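Long-range contact in Dye-decolorizing peroxidase (Irpex lacteus, PDB 7D8M), which binds heme b and probably acts as a peroxidase of the dye-decolorizing kind: residues A379-P384 and G397-I402. Sequence-based numbering, arbitrary orientation.
Sequences AWANNP and GLDPVI. With HEM (protoporphyrin IX containing Fe), chain B.
Ala381, in the last turn of helix 373-381, meets Asp399 and Ile402 in the proximal heme pocket of this DyP-type peroxidase, where Asp399 makes an Asx turn and pairs with the axial histidine. Ala381 CB touches both, Asp399 CB at 3.6 Å and Ile402 CD1 at 3.6 Å, in directions roughly at right angles. The backbone fixes this meeting: Asp399 N donates to Ala381 O (2.9 Å). At the other end Gly397 N donates to Pro384 O (3.0 Å), and Leu398 CD2 tucks against the backbone of Asn382 and the proline ring. Asp399 swings its CG away from its own amide (chi1 -177°), which lets the carboxylate reach both the turn ahead of it and His312. OD1 accepts Val401 N nearly along its C-O bond, closing the Asx turn, and Ile402 N from above the carboxylate plane, extending it to an Asx motif; OD2 accepts ND1 of His312, the axial ligand of the heme iron. This second-shell bond is likely to polarise the imidazole and fix its rotation. Replacing Asp399 by an alanine would probably leave His312 ND1 without its acceptor and the amides of Val401 and Ile402 without the oxygen that folds the turn. Asn382 OD1 accepts from Gln377 and from Gln404 N, tying the helix end to the following loop. In Ile402, chi1 62° sets CG1 against Ala381 CB, the extended chi2 carries CD1 on to touch both Ala381 and the heme, and CG2 meets the methine carbon CHC of the heme at 3.5 Å.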
loop_
_atom_site.group_PDB
_atom_site.type_symbol
_atom_site.label_atom_id
_atom_site.label_comp_id
_atom_site.label_asym_id
_atom_site.label_seq_id
_atom_site.Cartn_x
_atom_site.Cartn_y
_atom_site.Cartn_z
ATOM N N ALA A 379 4.308 -14.416 -0.031
ATOM C CA ALA A 379 4.374 -15.453 0.991
ATOM C C ALA A 379 3.040 -15.672 1.693
ATOM O O ALA A 379 2.841 -16.732 2.295
ATOM C CB ALA A 379 5.437 -15.114 2.036
ATOM N N TRP A 380 2.128 -14.701 1.633
ATOM C CA TRP A 380 0.915 -14.735 2.442
ATOM C C TRP A 380 -0.332 -14.712 1.567
ATOM O O TRP A 380 -1.064 -15.708 1.527
ATOM C CB TRP A 380 0.941 -13.576 3.435
ATOM C CG TRP A 380 1.945 -13.769 4.523
ATOM C CD1 TRP A 380 2.665 -14.904 4.785
ATOM C CD2 TRP A 380 2.331 -12.813 5.514
ATOM N NE1 TRP A 380 3.479 -14.706 5.872
ATOM C CE2 TRP A 380 3.286 -13.436 6.345
ATOM C CE3 TRP A 380 1.950 -11.493 5.789
ATOM C CZ2 TRP A 380 3.876 -12.783 7.426
ATOM C CZ3 TRP A 380 2.537 -10.844 6.868
ATOM C CH2 TRP A 380 3.488 -11.498 7.677
ATOM N N ALA A 381 -0.577 -13.619 0.844
ATOM C CA ALA A 381 -1.791 -13.492 0.042
ATOM C C ALA A 381 -1.878 -14.575 -1.028
ATOM O O ALA A 381 -2.938 -15.187 -1.219
ATOM C CB ALA A 381 -1.845 -12.106 -0.599
ATOM N N ASN A 382 -0.778 -14.813 -1.747
ATOM C CA ASN A 382 -0.759 -15.766 -2.853
ATOM C C ASN A 382 -0.489 -17.194 -2.404
ATOM O O ASN A 382 -0.421 -18.091 -3.250
ATOM C CB ASN A 382 0.315 -15.392 -3.888
ATOM C CG ASN A 382 0.081 -14.046 -4.532
ATOM O OD1 ASN A 382 -0.957 -13.411 -4.344
ATOM N ND2 ASN A 382 1.054 -13.612 -5.329
ATOM N N ASN A 383 -0.302 -17.423 -1.113
ATOM C CA ASN A 383 0.124 -18.722 -0.618
ATOM C C ASN A 383 -1.088 -19.499 -0.121
ATOM O O ASN A 383 -1.673 -19.116 0.903
ATOM C CB ASN A 383 1.134 -18.525 0.507
ATOM C CG ASN A 383 1.781 -19.816 0.956
ATOM O OD1 ASN A 383 1.305 -20.910 0.653
ATOM N ND2 ASN A 383 2.872 -19.692 1.701
ATOM N N PRO A 384 -1.490 -20.599 -0.778
ATOM C CA PRO A 384 -2.698 -21.315 -0.337
ATOM C C PRO A 384 -2.521 -22.098 0.955
ATOM O O PRO A 384 -3.514 -22.617 1.472
ATOM C CB PRO A 384 -3.008 -22.251 -1.512
ATOM C CG PRO A 384 -1.702 -22.461 -2.176
ATOM C CD PRO A 384 -0.909 -21.192 -1.995
ATOM N N GLY A 397 -6.277 -21.478 1.177
ATOM C CA GLY A 397 -6.400 -20.872 -0.132
ATOM C C GLY A 397 -5.854 -19.453 -0.161
ATOM O O GLY A 397 -5.118 -19.016 0.731
ATOM N N LEU A 398 -6.246 -18.720 -1.202
ATOM C CA LEU A 398 -5.693 -17.399 -1.477
ATOM C C LEU A 398 -6.465 -16.301 -0.751
ATOM O O LEU A 398 -7.639 -16.454 -0.390
ATOM C CB LEU A 398 -5.710 -17.106 -2.979
ATOM C CG LEU A 398 -4.969 -18.058 -3.920
ATOM C CD1 LEU A 398 -4.773 -17.395 -5.281
ATOM C CD2 LEU A 398 -3.636 -18.505 -3.314
ATOM N N ASP A 399 -5.776 -15.178 -0.538
ATOM C CA ASP A 399 -6.436 -13.939 -0.187
ATOM C C ASP A 399 -7.517 -13.658 -1.234
ATOM O O ASP A 399 -7.215 -13.639 -2.435
ATOM C CB ASP A 399 -5.386 -12.828 -0.139
ATOM C CG ASP A 399 -5.942 -11.470 0.294
ATOM O OD1 ASP A 399 -6.994 -11.033 -0.222
ATOM O OD2 ASP A 399 -5.290 -10.821 1.141
ATOM N N PRO A 400 -8.780 -13.503 -0.837
ATOM C CA PRO A 400 -9.842 -13.338 -1.835
ATOM C C PRO A 400 -9.914 -11.936 -2.415
ATOM O O PRO A 400 -10.682 -11.712 -3.358
ATOM C CB PRO A 400 -11.109 -13.686 -1.043
ATOM C CG PRO A 400 -10.764 -13.265 0.356
ATOM C CD PRO A 400 -9.320 -13.612 0.530
ATOM N N VAL A 401 -9.120 -10.999 -1.907
ATOM C CA VAL A 401 -9.069 -9.649 -2.461
ATOM C C VAL A 401 -7.884 -9.565 -3.421
ATOM O O VAL A 401 -8.073 -9.408 -4.631
ATOM C CB VAL A 401 -9.001 -8.597 -1.335
ATOM C CG1 VAL A 401 -8.953 -7.147 -1.883
ATOM C CG2 VAL A 401 -10.199 -8.767 -0.400
ATOM N N ILE A 402 -6.663 -9.732 -2.911
ATOM C CA ILE A 402 -5.457 -9.500 -3.700
ATOM C C ILE A 402 -4.746 -10.777 -4.123
ATOM O O ILE A 402 -3.759 -10.688 -4.867
ATOM C CB ILE A 402 -4.470 -8.579 -2.955
ATOM C CG1 ILE A 402 -4.017 -9.227 -1.642
ATOM C CG2 ILE A 402 -5.093 -7.198 -2.747
ATOM C CD1 ILE A 402 -2.682 -8.676 -1.092
HETATM C CHA HEM B . -5.759 -3.391 4.786
HETATM C CHB HEM B . -8.193 -2.840 0.627
HETATM C CHC HEM B . -4.155 -3.940 -1.843
HETATM C CHD HEM B . -1.879 -4.973 2.314
HETATM C C1A HEM B . -6.767 -3.124 3.887
HETATM C C2A HEM B . -8.103 -2.658 4.211
HETATM C C3A HEM B . -8.768 -2.495 3.053
HETATM C C4A HEM B . -7.878 -2.851 1.969
HETATM C CMA HEM B . -10.218 -2.019 2.854
HETATM C CAA HEM B . -8.623 -2.397 5.650
HETATM C CBA HEM B . -8.323 -0.959 6.068
HETATM C CGA HEM B . -7.111 -0.884 6.977
HETATM O O1A HEM B . -6.919 -1.805 7.806
HETATM O O2A HEM B . -6.346 0.117 6.894
HETATM C C1B HEM B . -7.298 -3.054 -0.392
HETATM C C2B HEM B . -7.580 -2.865 -1.797
HETATM C C3B HEM B . -6.463 -3.182 -2.479
HETATM C C4B HEM B . -5.444 -3.561 -1.525
HETATM C CMB HEM B . -8.968 -2.414 -2.341
HETATM C CAB HEM B . -6.190 -3.136 -4.003
HETATM C CBB HEM B . -6.926 -2.425 -4.863
HETATM C C1C HEM B . -3.197 -4.388 -0.948
HETATM C C2C HEM B . -1.903 -4.961 -1.275
HETATM C C3C HEM B . -1.269 -5.242 -0.118
HETATM C C4C HEM B . -2.158 -4.873 0.968
HETATM C CMC HEM B . -1.397 -5.152 -2.726
HETATM C CAC HEM B . 0.124 -5.880 0.123
HETATM C CBC HEM B . 0.737 -6.666 -0.780
HETATM C C1D HEM B . -2.684 -4.519 3.337
HETATM C C2D HEM B . -2.315 -4.359 4.735
HETATM C C3D HEM B . -3.383 -3.930 5.410
HETATM C C4D HEM B . -4.479 -3.796 4.469
HETATM C CMD HEM B . -0.940 -4.641 5.362
HETATM C CAD HEM B . -3.442 -3.641 6.923
HETATM C CBD HEM B . -3.818 -4.937 7.649
HETATM C CGD HEM B . -3.794 -4.764 9.152
HETATM O O1D HEM B . -4.704 -5.313 9.827
HETATM O O2D HEM B . -2.879 -4.073 9.681
HETATM N NA HEM B . -6.670 -3.237 2.518
HETATM N NB HEM B . -5.983 -3.479 -0.254
HETATM N NC HEM B . -3.316 -4.362 0.422
HETATM N ND HEM B . -4.012 -4.149 3.203
HETATM FE FE HEM B . -5.044 -3.964 1.448
#